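Local coordinates for protein putative exotoxin (superantigen) (Streptococcus pyogenes, PDB 1TY0) that is a streptococcal superantigen that can use a common surface for T-cell receptor binding and dimerization, and that also has a zinc-binding site, at residues 50-55 / 85-90; 21-26 / 70-75; 105-110 / 203-208; 153-158 / 173-178. One frame throughout, in Å; residues are numbered along the deposited sequence.

Overall arrangement
The four contacts fall into two pairs, one in each domain of the superantigen fold. Contacts 1 and 2 share a sheet of the OB-fold domain; their centres lie 9 Å apart, I87 CD1 packs against I72 CG2 at 3.6 Å, and G90 O probably accepts a hydrogen bond from F73 N at 3.0 Å. Contacts 3 and 4 share the beta-grasp sheet, with centres 15 Å apart and I110 CD1 3.6 Å from Y155 OH. Centres of contacts 1 and 3 are 30 Å apart. Contact 3 contributes H203 and D205 to the zinc site, where no zinc is bound in this chain; H169, the third ligand, has its side chain about 5 Å from that of H203.

Contact 1: 50-55 / 85-90; sequences FSVDSE and YYIYGG
In S54 the OG and in D53 the CG lie anti to the backbone N (chi1 174° and 164°), beside the carbonyl carbon, and these torsions set two polar contacts with 85-90. S54 OG is carried to the turn just past the partner strand, where it donates to G89 O at 2.7 Å. D53 brings OD2 to the edge of the Y86 ring, 3.3 Å from CD1; lying in the ring plane, OD2 probably faces the weakly positive ring hydrogens, while the carboxylate itself stands 84° to the ring. The strands run parallel with the ladder to match: D53 N donates to Y85 O (2.8 Å), D53 O accepts from I87 N (3.1 Å), and E55 N reaches I87 O (3.0 Å). As the second chain leaves the strand, G89 N still reaches E55 O from above the carbonyl plane.

On the face of V52, Y85 and I87 the packing is apolar, with S54 adding its hydroxyl bond at one end. F50, just ahead of the strand, sets CE1 over one face of the Y85 ring, 3.6 Å from CD2, while V52 CG1 meets I87 CD1 at 3.8 Å.

Within the OB-fold sheet, strand 37-41 pairs with the other edge of 51-55, and V23 of strand 23-26 packs on Y85 and I87. Y85 OH bonds to K46, E55 forms a salt bridge with K191, Y88 OH reaches S184 of helix 183-187, and I21 of the second subunit packs on Y85.

Contact 2: 21-26 / 70-75; sequences IPVDYT and VNIFGL
I72, V23 and P22 bury the most surface here. Both backbone polar atoms of I72 bond to Y25: I72 N donates to Y25 O at 2.7 Å, and I72 O accepts from Y25 N at 3.0 Å, which makes them a hydrogen-bonded antiparallel pair. I72 O takes a second bond, from a water at 2.7 Å that also donates to D24 OD1, so the aspartate is tied to the neighbouring strand through solvent. V23 forms the next hydrogen-bonded pair, with G74, through V23 N to G74 O (2.8 Å) and the return bond from G74 N. Its chi1 of 173° turns CG1 away from the backbone N, and that methyl meets I72 CG2 at 3.9 Å on the face the two share. P22, just ahead of the strand, lies alongside F73 and points the same way; its CG is 3.6 Å from F73 CZ, and its CB touches L75 CD2 at 3.7 Å.

The pair forms part of the OB-fold sheet. Strand 84-93 borders 69-74, and its I87 packs on I72, while I40 of strand 37-41 also reaches I72. F136 of helix 131-146 covers P22 and L75, and I21 of the second subunit packs on V23.

Contact 3: 105-110 / 203-208; sequences VGNLLI and HFDIYL
V105 O and F204 N open a run of parallel backbone bonds joining 105-110 to 203-208. N107 bonds to the residues on either side of D205: N107 N donates to F204 O at 2.9 Å and N107 O accepts from I206 N at 2.8 Å. Further on, L109 N meets I206 O head-on at 2.8 Å, the C=O...N angle being 179°, and L109 O accepts from L208 N.

The polar side-chain link is N107 ND2 to D205 OD1, 3.0 Å. Amide and carboxylate lie side by side, pointing the same way, with planes 15° apart, and OD1 lies in the amide plane of N107; the bond should limit rotation of the carboxylate. D205 and H203, with H169, bind zinc in this protein, though none is bound to this chain; N107 would then probably act as a second-shell residue that orients D205.

Strand 201-209 is the middle strand of the five-stranded beta-grasp sheet, with 105-110 parallel beside it; 113-119 and 157-164 flank the pair.

CH-pi contact marks the G106 and F204 pair. G106 CA stands 3.4 Å from the centroid of the F204 ring, over its face, and F204 reaches this place because chi1 of 73° puts its ring between the backbone N and carbonyl carbon.

Apolar contacts occupy both faces. L108 CD1 touches I206 CG2 at 3.7 Å on the side covered by helix 131-146, where I138 and L142 pack on I206; on the D205 side, L109 CD2 lies 3.7 Å from Y207 CE1.

Contact 4: 153-158 / 173-178; sequences SPYIKG and NLYDAT
G158 O accepts from L174 N at 2.9 Å, an almost straight bond at the donor (176°) that nonetheless arrives from above the carbonyl plane. The N173 side chain reinforces this junction: its OD1 accepts from Y175 N at 2.9 Å, forming an Asx turn, and also takes a hydrogen from a water at 2.7 Å. That water in turn accepts from G158 N at 3.0 Å, so both polar groups of the G158 backbone are linked to the turn. A chi1 of 178° swings the N173 amide away from its own backbone N and toward G158.

The turn lies just beyond the hairpin of strands 157-164 and 168-173 at one edge of the beta-grasp sheet. Where strand 157-164 begins, I156 and K157 together face W209 in a classic beta bulge.

The Y175 ring does most of the packing. One face lies beneath the I156-K157 peptide, with I156 C 4.1 Å above the plane over the centre, while G158 CA sits in plane at its edge and CD1 comes within 3.3 Å of G158 N. At the far end Y175 OH is 3.3 Å from Y155 CB, and this hydroxyl bonds to I148 O. Y149 meets the Y175 ring edge-to-face.

Contact 1: 50-55 / 85-90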
loop_
_atom_site.group_PDB
_atom_site.type_symbol
_atom_site.label_atom_id
_atom_site.label_comp_id
_atom_site.label_asym_id
_atom_site.label_seq_id
_atom_site.Cartn_x
_atom_site.Cartn_y
_atom_site.Cartn_z
ATOM N N PHE A 50 10.983 -11.513 -9.556
ATOM C CA PHE A 50 10.558 -10.640 -8.470
ATOM C C PHE A 50 10.792 -11.353 -7.150
ATOM O O PHE A 50 10.461 -12.531 -6.991
ATOM C CB PHE A 50 9.068 -10.312 -8.624
ATOM C CG PHE A 50 8.688 -8.938 -8.148
ATOM C CD1 PHE A 50 8.828 -8.579 -6.810
ATOM C CD2 PHE A 50 8.199 -7.994 -9.044
ATOM C CE1 PHE A 50 8.487 -7.295 -6.371
ATOM C CE2 PHE A 50 7.854 -6.708 -8.619
ATOM C CZ PHE A 50 7.999 -6.359 -7.281
ATOM N N SER A 51 11.362 -10.645 -6.190
ATOM C CA SER A 51 11.603 -11.268 -4.905
ATOM C C SER A 51 11.212 -10.361 -3.755
ATOM O O SER A 51 10.815 -9.207 -3.945
ATOM C CB SER A 51 13.080 -11.661 -4.778
ATOM O OG SER A 51 13.922 -10.538 -4.962
ATOM N N VAL A 52 11.303 -10.916 -2.560
ATOM C CA VAL A 52 11.004 -10.174 -1.350
ATOM C C VAL A 52 12.207 -10.316 -0.437
ATOM O O VAL A 52 12.699 -11.425 -0.216
ATOM C CB VAL A 52 9.768 -10.738 -0.627
ATOM C CG1 VAL A 52 9.584 -10.040 0.731
ATOM C CG2 VAL A 52 8.527 -10.540 -1.490
ATOM N N ASP A 53 12.700 -9.188 0.058
ATOM C CA ASP A 53 13.813 -9.189 0.993
ATOM C C ASP A 53 13.253 -8.878 2.366
ATOM O O ASP A 53 12.816 -7.760 2.624
ATOM C CB ASP A 53 14.856 -8.128 0.644
ATOM C CG ASP A 53 15.805 -7.856 1.803
ATOM O OD1 ASP A 53 16.137 -8.819 2.531
ATOM O OD2 ASP A 53 16.213 -6.690 1.991
ATOM N N SER A 54 13.251 -9.876 3.242
ATOM C CA SER A 54 12.758 -9.679 4.596
ATOM C C SER A 54 13.956 -9.555 5.526
ATOM O O SER A 54 14.715 -10.502 5.693
ATOM C CB SER A 54 11.900 -10.866 5.041
ATOM O OG SER A 54 11.544 -10.713 6.406
ATOM N N GLU A 55 14.120 -8.385 6.127
ATOM C CA GLU A 55 15.231 -8.150 7.040
ATOM C C GLU A 55 14.774 -8.423 8.469
ATOM O O GLU A 55 13.715 -7.954 8.890
ATOM C CB GLU A 55 15.712 -6.709 6.902
ATOM C CG GLU A 55 16.941 -6.380 7.730
ATOM C CD GLU A 55 17.359 -4.934 7.573
ATOM O OE1 GLU A 55 17.680 -4.527 6.433
ATOM O OE2 GLU A 55 17.361 -4.201 8.589
ATOM N N TYR A 85 10.459 -6.389 -3.030
ATOM C CA TYR A 85 9.699 -5.744 -1.966
ATOM C C TYR A 85 10.589 -5.796 -0.720
ATOM O O TYR A 85 11.209 -6.823 -0.439
ATOM C CB TYR A 85 8.393 -6.487 -1.671
ATOM C CG TYR A 85 7.292 -6.243 -2.674
ATOM C CD1 TYR A 85 6.877 -4.950 -2.984
ATOM C CD2 TYR A 85 6.648 -7.310 -3.292
ATOM C CE1 TYR A 85 5.839 -4.725 -3.892
ATOM C CE2 TYR A 85 5.613 -7.100 -4.199
ATOM C CZ TYR A 85 5.212 -5.810 -4.492
ATOM O OH TYR A 85 4.170 -5.617 -5.366
ATOM N N TYR A 86 10.639 -4.698 0.025
ATOM C CA TYR A 86 11.457 -4.634 1.236
ATOM C C TYR A 86 10.563 -4.553 2.464
ATOM O O TYR A 86 9.791 -3.606 2.629
ATOM C CB TYR A 86 12.398 -3.428 1.166
ATOM C CG TYR A 86 13.418 -3.584 0.067
ATOM C CD1 TYR A 86 14.488 -4.464 0.216
ATOM C CD2 TYR A 86 13.274 -2.920 -1.153
ATOM C CE1 TYR A 86 15.390 -4.690 -0.818
ATOM C CE2 TYR A 86 14.179 -3.144 -2.204
ATOM C CZ TYR A 86 15.229 -4.030 -2.023
ATOM O OH TYR A 86 16.121 -4.281 -3.039
ATOM N N ILE A 87 10.659 -5.574 3.315
ATOM C CA ILE A 87 9.849 -5.647 4.532
ATOM C C ILE A 87 10.710 -6.106 5.706
ATOM O O ILE A 87 11.844 -6.544 5.514
ATOM C CB ILE A 87 8.690 -6.669 4.378
ATOM C CG1 ILE A 87 9.261 -8.069 4.116
ATOM C CG2 ILE A 87 7.768 -6.251 3.221
ATOM C CD1 ILE A 87 8.213 -9.180 4.115
ATOM N N TYR A 88 10.169 -5.990 6.915
ATOM C CA TYR A 88 10.864 -6.453 8.117
ATOM C C TYR A 88 10.062 -7.654 8.602
ATOM O O TYR A 88 8.846 -7.555 8.775
ATOM C CB TYR A 88 10.861 -5.379 9.210
ATOM C CG TYR A 88 11.672 -4.150 8.894
ATOM C CD1 TYR A 88 13.018 -4.249 8.534
ATOM C CD2 TYR A 88 11.108 -2.879 9.000
ATOM C CE1 TYR A 88 13.784 -3.108 8.293
ATOM C CE2 TYR A 88 11.866 -1.734 8.765
ATOM C CZ TYR A 88 13.201 -1.855 8.413
ATOM O OH TYR A 88 13.958 -0.718 8.184
ATOM N N GLY A 89 10.729 -8.787 8.813
ATOM C CA GLY A 89 10.027 -9.977 9.270
ATOM C C GLY A 89 8.876 -10.398 8.364
ATOM O O GLY A 89 8.995 -10.355 7.134
ATOM N N GLY A 90 7.766 -10.807 8.980
ATOM C CA GLY A 90 6.585 -11.236 8.245
ATOM C C GLY A 90 6.702 -12.601 7.583
ATOM O O GLY A 90 5.883 -12.961 6.744
#

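Contact 2: 21-26 / 70-75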
loop_
_atom_site.group_PDB
_atom_site.type_symbol
_atom_site.label_atom_id
_atom_site.label_comp_id
_atom_site.label_asym_id
_atom_site.label_seq_id
_atom_site.Cartn_x
_atom_site.Cartn_y
_atom_site.Cartn_z
ATOM N N ILE A 21 -1.035 -0.967 1.783
ATOM C CA ILE A 21 -1.366 -2.286 1.253
ATOM C C ILE A 21 -0.182 -3.190 1.591
ATOM O O ILE A 21 0.952 -2.885 1.235
ATOM C CB ILE A 21 -1.540 -2.241 -0.281
ATOM C CG1 ILE A 21 -2.843 -1.514 -0.629
ATOM C CG2 ILE A 21 -1.540 -3.657 -0.860
ATOM C CD1 ILE A 21 -4.078 -2.262 -0.212
ATOM N N PRO A 22 -0.434 -4.319 2.270
ATOM C CA PRO A 22 0.668 -5.218 2.627
ATOM C C PRO A 22 1.167 -6.138 1.527
ATOM O O PRO A 22 0.473 -6.387 0.542
ATOM C CB PRO A 22 0.088 -6.017 3.790
ATOM C CG PRO A 22 -1.351 -6.162 3.383
ATOM C CD PRO A 22 -1.702 -4.775 2.868
ATOM N N VAL A 23 2.387 -6.629 1.716
ATOM C CA VAL A 23 2.993 -7.594 0.808
ATOM C C VAL A 23 2.440 -8.896 1.370
ATOM O O VAL A 23 2.797 -9.302 2.476
ATOM C CB VAL A 23 4.524 -7.585 0.922
ATOM C CG1 VAL A 23 5.105 -8.724 0.094
ATOM C CG2 VAL A 23 5.071 -6.252 0.441
ATOM N N ASP A 24 1.570 -9.544 0.601
ATOM C CA ASP A 24 0.886 -10.755 1.040
ATOM C C ASP A 24 0.997 -11.857 -0.005
ATOM O O ASP A 24 0.330 -11.805 -1.043
ATOM C CB ASP A 24 -0.587 -10.385 1.273
ATOM C CG ASP A 24 -1.427 -11.528 1.809
ATOM O OD1 ASP A 24 -0.993 -12.694 1.776
ATOM O OD2 ASP A 24 -2.560 -11.243 2.258
ATOM N N TYR A 25 1.841 -12.851 0.263
ATOM C CA TYR A 25 2.027 -13.963 -0.667
ATOM C C TYR A 25 2.173 -15.263 0.099
ATOM O O TYR A 25 2.807 -15.294 1.149
ATOM C CB TYR A 25 3.275 -13.729 -1.521
ATOM C CG TYR A 25 3.108 -12.582 -2.487
ATOM C CD1 TYR A 25 2.410 -12.752 -3.676
ATOM C CD2 TYR A 25 3.592 -11.308 -2.182
ATOM C CE1 TYR A 25 2.191 -11.686 -4.543
ATOM C CE2 TYR A 25 3.375 -10.234 -3.040
ATOM C CZ TYR A 25 2.672 -10.432 -4.217
ATOM O OH TYR A 25 2.414 -9.379 -5.062
ATOM N N THR A 26 1.609 -16.341 -0.434
ATOM C CA THR A 26 1.695 -17.622 0.255
ATOM C C THR A 26 2.432 -18.702 -0.535
ATOM O O THR A 26 2.479 -18.672 -1.769
ATOM C CB THR A 26 0.287 -18.142 0.616
ATOM O OG1 THR A 26 -0.514 -18.209 -0.568
ATOM C CG2 THR A 26 -0.388 -17.208 1.619
ATOM N N VAL A 70 7.545 -20.731 2.479
ATOM C CA VAL A 70 7.087 -19.830 3.525
ATOM C C VAL A 70 5.983 -18.910 3.044
ATOM O O VAL A 70 5.752 -18.763 1.841
ATOM C CB VAL A 70 8.238 -18.936 4.048
ATOM C CG1 VAL A 70 9.319 -19.790 4.700
ATOM C CG2 VAL A 70 8.825 -18.120 2.906
ATOM N N ASN A 71 5.290 -18.311 4.005
ATOM C CA ASN A 71 4.247 -17.344 3.711
ATOM C C ASN A 71 4.798 -15.989 4.097
ATOM O O ASN A 71 5.595 -15.868 5.034
ATOM C CB ASN A 71 2.988 -17.634 4.517
ATOM C CG ASN A 71 2.323 -18.922 4.090
ATOM O OD1 ASN A 71 2.315 -19.253 2.909
ATOM N ND2 ASN A 71 1.754 -19.650 5.047
ATOM N N ILE A 72 4.365 -14.968 3.372
ATOM C CA ILE A 72 4.824 -13.619 3.618
ATOM C C ILE A 72 3.663 -12.679 3.883
ATOM O O ILE A 72 2.683 -12.663 3.136
ATOM C CB ILE A 72 5.570 -13.047 2.393
ATOM C CG1 ILE A 72 6.781 -13.916 2.060
ATOM C CG2 ILE A 72 5.978 -11.593 2.663
ATOM C CD1 ILE A 72 7.438 -13.550 0.737
ATOM N N PHE A 73 3.771 -11.918 4.962
ATOM C CA PHE A 73 2.784 -10.888 5.265
ATOM C C PHE A 73 3.590 -9.804 5.946
ATOM O O PHE A 73 3.821 -9.845 7.161
ATOM C CB PHE A 73 1.672 -11.354 6.201
ATOM C CG PHE A 73 0.498 -10.411 6.222
ATOM C CD1 PHE A 73 0.572 -9.208 6.915
ATOM C CD2 PHE A 73 -0.644 -10.684 5.478
ATOM C CE1 PHE A 73 -0.474 -8.288 6.861
ATOM C CE2 PHE A 73 -1.698 -9.769 5.419
ATOM C CZ PHE A 73 -1.608 -8.567 6.113
ATOM N N GLY A 74 4.033 -8.840 5.152
ATOM C CA GLY A 74 4.840 -7.766 5.694
ATOM C C GLY A 74 4.467 -6.420 5.126
ATOM O O GLY A 74 3.952 -6.322 4.008
ATOM N N LEU A 75 4.729 -5.373 5.899
ATOM C CA LEU A 75 4.411 -4.024 5.450
ATOM C C LEU A 75 5.654 -3.413 4.824
ATOM O O LEU A 75 6.708 -3.336 5.465
ATOM C CB LEU A 75 3.921 -3.185 6.637
ATOM C CG LEU A 75 2.833 -3.872 7.473
ATOM C CD1 LEU A 75 2.364 -2.940 8.596
ATOM C CD2 LEU A 75 1.663 -4.259 6.579
HETATM O O HOH W 1 0.444 -14.019 3.656
#

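Contact 3: 105-110 / 203-208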
loop_
_atom_site.group_PDB
_atom_site.type_symbol
_atom_site.label_atom_id
_atom_site.label_comp_id
_atom_site.label_asym_id
_atom_site.label_seq_id
_atom_site.Cartn_x
_atom_site.Cartn_y
_atom_site.Cartn_z
ATOM N N VAL A 105 -11.547 -14.053 18.446
ATOM C CA VAL A 105 -12.370 -13.274 19.356
ATOM C C VAL A 105 -11.505 -12.414 20.263
ATOM O O VAL A 105 -10.408 -12.814 20.650
ATOM C CB VAL A 105 -13.242 -14.203 20.232
ATOM C CG1 VAL A 105 -14.114 -13.380 21.169
ATOM C CG2 VAL A 105 -14.101 -15.086 19.345
ATOM N N GLY A 106 -12.006 -11.230 20.594
ATOM C CA GLY A 106 -11.257 -10.341 21.459
ATOM C C GLY A 106 -12.143 -9.396 22.237
ATOM O O GLY A 106 -13.340 -9.275 21.961
ATOM N N ASN A 107 -11.546 -8.725 23.216
ATOM C CA ASN A 107 -12.263 -7.775 24.054
ATOM C C ASN A 107 -11.754 -6.370 23.796
ATOM O O ASN A 107 -10.551 -6.151 23.653
ATOM C CB ASN A 107 -12.059 -8.101 25.535
ATOM C CG ASN A 107 -12.635 -9.445 25.921
ATOM O OD1 ASN A 107 -13.839 -9.672 25.801
ATOM N ND2 ASN A 107 -11.777 -10.344 26.389
ATOM N N LEU A 108 -12.679 -5.422 23.730
ATOM C CA LEU A 108 -12.328 -4.029 23.518
ATOM C C LEU A 108 -12.656 -3.261 24.791
ATOM O O LEU A 108 -13.827 -3.076 25.120
ATOM C CB LEU A 108 -13.127 -3.443 22.356
ATOM C CG LEU A 108 -13.049 -1.920 22.201
ATOM C CD1 LEU A 108 -11.635 -1.479 21.834
ATOM C CD2 LEU A 108 -14.033 -1.489 21.138
ATOM N N LEU A 109 -11.621 -2.831 25.504
ATOM C CA LEU A 109 -11.800 -2.073 26.733
ATOM C C LEU A 109 -11.353 -0.630 26.552
ATOM O O LEU A 109 -10.307 -0.360 25.952
ATOM C CB LEU A 109 -11.011 -2.703 27.881
ATOM C CG LEU A 109 -11.480 -4.089 28.338
ATOM C CD1 LEU A 109 -10.981 -5.143 27.369
ATOM C CD2 LEU A 109 -10.956 -4.371 29.731
ATOM N N ILE A 110 -12.158 0.290 27.067
ATOM C CA ILE A 110 -11.853 1.711 26.993
ATOM C C ILE A 110 -11.918 2.266 28.405
ATOM O O ILE A 110 -12.953 2.186 29.071
ATOM C CB ILE A 110 -12.850 2.449 26.094
ATOM C CG1 ILE A 110 -12.848 1.808 24.702
ATOM C CG2 ILE A 110 -12.477 3.922 26.009
ATOM C CD1 ILE A 110 -13.819 2.422 23.728
ATOM N N HIS A 203 -7.203 -15.533 22.712
ATOM C CA HIS A 203 -8.001 -14.355 22.397
ATOM C C HIS A 203 -7.095 -13.142 22.484
ATOM O O HIS A 203 -5.900 -13.266 22.743
ATOM C CB HIS A 203 -9.151 -14.195 23.395
ATOM C CG HIS A 203 -8.699 -14.013 24.810
ATOM N ND1 HIS A 203 -8.190 -15.046 25.568
ATOM C CD2 HIS A 203 -8.646 -12.910 25.595
ATOM C CE1 HIS A 203 -7.841 -14.587 26.756
ATOM N NE2 HIS A 203 -8.107 -13.294 26.799
ATOM N N PHE A 204 -7.664 -11.965 22.268
ATOM C CA PHE A 204 -6.883 -10.744 22.353
ATOM C C PHE A 204 -7.674 -9.697 23.117
ATOM O O PHE A 204 -8.883 -9.829 23.317
ATOM C CB PHE A 204 -6.526 -10.233 20.950
ATOM C CG PHE A 204 -7.680 -9.632 20.203
ATOM C CD1 PHE A 204 -8.002 -8.289 20.358
ATOM C CD2 PHE A 204 -8.445 -10.408 19.338
ATOM C CE1 PHE A 204 -9.072 -7.725 19.660
ATOM C CE2 PHE A 204 -9.514 -9.858 18.636
ATOM C CZ PHE A 204 -9.829 -8.512 18.796
ATOM N N ASP A 205 -6.974 -8.662 23.556
ATOM C CA ASP A 205 -7.592 -7.573 24.285
ATOM C C ASP A 205 -7.046 -6.283 23.710
ATOM O O ASP A 205 -5.858 -6.181 23.425
ATOM C CB ASP A 205 -7.235 -7.634 25.776
ATOM C CG ASP A 205 -7.869 -8.811 26.487
ATOM O OD1 ASP A 205 -9.115 -8.878 26.533
ATOM O OD2 ASP A 205 -7.120 -9.668 27.005
ATOM N N ILE A 206 -7.928 -5.312 23.523
ATOM C CA ILE A 206 -7.540 -4.003 23.030
ATOM C C ILE A 206 -7.874 -3.050 24.166
ATOM O O ILE A 206 -9.029 -2.962 24.584
ATOM C CB ILE A 206 -8.356 -3.574 21.791
ATOM C CG1 ILE A 206 -8.035 -4.483 20.606
ATOM C CG2 ILE A 206 -8.036 -2.120 21.437
ATOM C CD1 ILE A 206 -8.880 -4.193 19.375
ATOM N N TYR A 207 -6.859 -2.360 24.677
ATOM C CA TYR A 207 -7.054 -1.402 25.761
ATOM C C TYR A 207 -6.848 0.009 25.230
ATOM O O TYR A 207 -5.739 0.367 24.842
ATOM C CB TYR A 207 -6.040 -1.644 26.881
ATOM C CG TYR A 207 -6.195 -2.956 27.618
ATOM C CD1 TYR A 207 -7.146 -3.108 28.626
ATOM C CD2 TYR A 207 -5.373 -4.040 27.320
ATOM C CE1 TYR A 207 -7.270 -4.311 29.323
ATOM C CE2 TYR A 207 -5.488 -5.243 28.006
ATOM C CZ TYR A 207 -6.435 -5.374 29.006
ATOM O OH TYR A 207 -6.531 -6.563 29.694
ATOM N N LEU A 208 -7.908 0.804 25.191
ATOM C CA LEU A 208 -7.784 2.181 24.734
ATOM C C LEU A 208 -7.981 3.094 25.940
ATOM O O LEU A 208 -8.827 2.828 26.793
ATOM C CB LEU A 208 -8.835 2.498 23.672
ATOM C CG LEU A 208 -8.740 1.683 22.385
ATOM C CD1 LEU A 208 -9.808 2.152 21.405
ATOM C CD2 LEU A 208 -7.353 1.844 21.787
#

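Contact 4: 153-158 / 173-178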
loop_
_atom_site.group_PDB
_atom_site.type_symbol
_atom_site.label_atom_id
_atom_site.label_comp_id
_atom_site.label_asym_id
_atom_site.label_seq_id
_atom_site.Cartn_x
_atom_site.Cartn_y
_atom_site.Cartn_z
ATOM N N SER A 153 -10.315 11.943 17.924
ATOM C CA SER A 153 -10.780 10.840 18.761
ATOM C C SER A 153 -10.119 11.082 20.120
ATOM O O SER A 153 -9.019 11.626 20.188
ATOM C CB SER A 153 -10.335 9.487 18.192
ATOM O OG SER A 153 -8.925 9.368 18.205
ATOM N N PRO A 154 -10.776 10.680 21.219
ATOM C CA PRO A 154 -10.226 10.879 22.565
ATOM C C PRO A 154 -9.097 9.935 22.975
ATOM O O PRO A 154 -8.439 10.153 23.991
ATOM C CB PRO A 154 -11.451 10.713 23.454
ATOM C CG PRO A 154 -12.201 9.622 22.745
ATOM C CD PRO A 154 -12.109 10.054 21.286
ATOM N N TYR A 155 -8.875 8.893 22.185
ATOM C CA TYR A 155 -7.846 7.909 22.494
ATOM C C TYR A 155 -6.443 8.461 22.271
ATOM O O TYR A 155 -6.108 8.908 21.175
ATOM C CB TYR A 155 -8.092 6.655 21.656
ATOM C CG TYR A 155 -9.554 6.269 21.657
ATOM C CD1 TYR A 155 -10.232 6.054 22.857
ATOM C CD2 TYR A 155 -10.277 6.185 20.469
ATOM C CE1 TYR A 155 -11.593 5.773 22.877
ATOM C CE2 TYR A 155 -11.645 5.904 20.476
ATOM C CZ TYR A 155 -12.294 5.701 21.686
ATOM O OH TYR A 155 -13.643 5.438 21.717
ATOM N N ILE A 156 -5.633 8.436 23.324
ATOM C CA ILE A 156 -4.271 8.945 23.256
ATOM C C ILE A 156 -3.245 7.940 23.768
ATOM O O ILE A 156 -2.042 8.198 23.735
ATOM C CB ILE A 156 -4.139 10.258 24.050
ATOM C CG1 ILE A 156 -4.579 10.045 25.501
ATOM C CG2 ILE A 156 -4.981 11.338 23.390
ATOM C CD1 ILE A 156 -4.432 11.280 26.374
ATOM N N LYS A 157 -3.736 6.801 24.249
ATOM C CA LYS A 157 -2.888 5.723 24.750
ATOM C C LYS A 157 -3.627 4.416 24.465
ATOM O O LYS A 157 -4.858 4.378 24.482
ATOM C CB LYS A 157 -2.663 5.854 26.260
ATOM C CG LYS A 157 -2.005 7.145 26.696
ATOM C CD LYS A 157 -1.894 7.209 28.213
ATOM C CE LYS A 157 -1.322 8.543 28.664
ATOM N NZ LYS A 157 -1.281 8.658 30.148
ATOM N N GLY A 158 -2.885 3.347 24.200
ATOM C CA GLY A 158 -3.535 2.080 23.918
ATOM C C GLY A 158 -2.571 0.923 23.794
ATOM O O GLY A 158 -1.406 1.111 23.444
ATOM N N ASN A 173 2.375 -1.479 22.252
ATOM C CA ASN A 173 1.918 -0.098 22.306
ATOM C C ASN A 173 1.303 0.263 20.955
ATOM O O ASN A 173 1.932 0.077 19.914
ATOM C CB ASN A 173 3.114 0.808 22.615
ATOM C CG ASN A 173 2.755 2.279 22.638
ATOM O OD1 ASN A 173 1.588 2.654 22.708
ATOM N ND2 ASN A 173 3.775 3.128 22.600
ATOM N N LEU A 174 0.072 0.763 20.969
ATOM C CA LEU A 174 -0.616 1.132 19.733
ATOM C C LEU A 174 -0.284 2.542 19.261
ATOM O O LEU A 174 -0.617 2.930 18.141
ATOM C CB LEU A 174 -2.131 0.988 19.915
ATOM C CG LEU A 174 -2.645 -0.455 19.923
ATOM C CD1 LEU A 174 -4.116 -0.475 20.316
ATOM C CD2 LEU A 174 -2.445 -1.080 18.545
ATOM N N TYR A 175 0.379 3.310 20.117
ATOM C CA TYR A 175 0.749 4.676 19.776
ATOM C C TYR A 175 2.270 4.780 19.809
ATOM O O TYR A 175 2.836 5.709 20.385
ATOM C CB TYR A 175 0.094 5.638 20.771
ATOM C CG TYR A 175 -1.411 5.695 20.602
ATOM C CD1 TYR A 175 -2.243 4.768 21.236
ATOM C CD2 TYR A 175 -1.995 6.618 19.742
ATOM C CE1 TYR A 175 -3.625 4.762 21.005
ATOM C CE2 TYR A 175 -3.370 6.626 19.508
ATOM C CZ TYR A 175 -4.178 5.697 20.138
ATOM O OH TYR A 175 -5.535 5.703 19.883
ATOM N N ASP A 176 2.913 3.812 19.161
ATOM C CA ASP A 176 4.367 3.726 19.114
ATOM C C ASP A 176 5.057 4.517 18.005
ATOM O O ASP A 176 5.593 3.941 17.054
ATOM C CB ASP A 176 4.784 2.250 19.048
ATOM C CG ASP A 176 4.188 1.514 17.853
ATOM O OD1 ASP A 176 3.048 1.830 17.452
ATOM O OD2 ASP A 176 4.863 0.602 17.327
ATOM N N ALA A 177 5.055 5.841 18.137
ATOM C CA ALA A 177 5.714 6.699 17.160
ATOM C C ALA A 177 5.903 8.107 17.700
ATOM O O ALA A 177 5.318 8.475 18.718
ATOM C CB ALA A 177 4.900 6.757 15.867
ATOM N N THR A 178 6.747 8.878 17.017
ATOM C CA THR A 178 6.976 10.275 17.359
ATOM C C THR A 178 6.462 11.009 16.125
ATOM O O THR A 178 6.130 10.379 15.122
ATOM C CB THR A 178 8.476 10.615 17.544
ATOM O OG1 THR A 178 9.136 10.585 16.273
ATOM C CG2 THR A 178 9.140 9.619 18.478
HETATM O O HOH W 2 0.015 4.078 24.381
#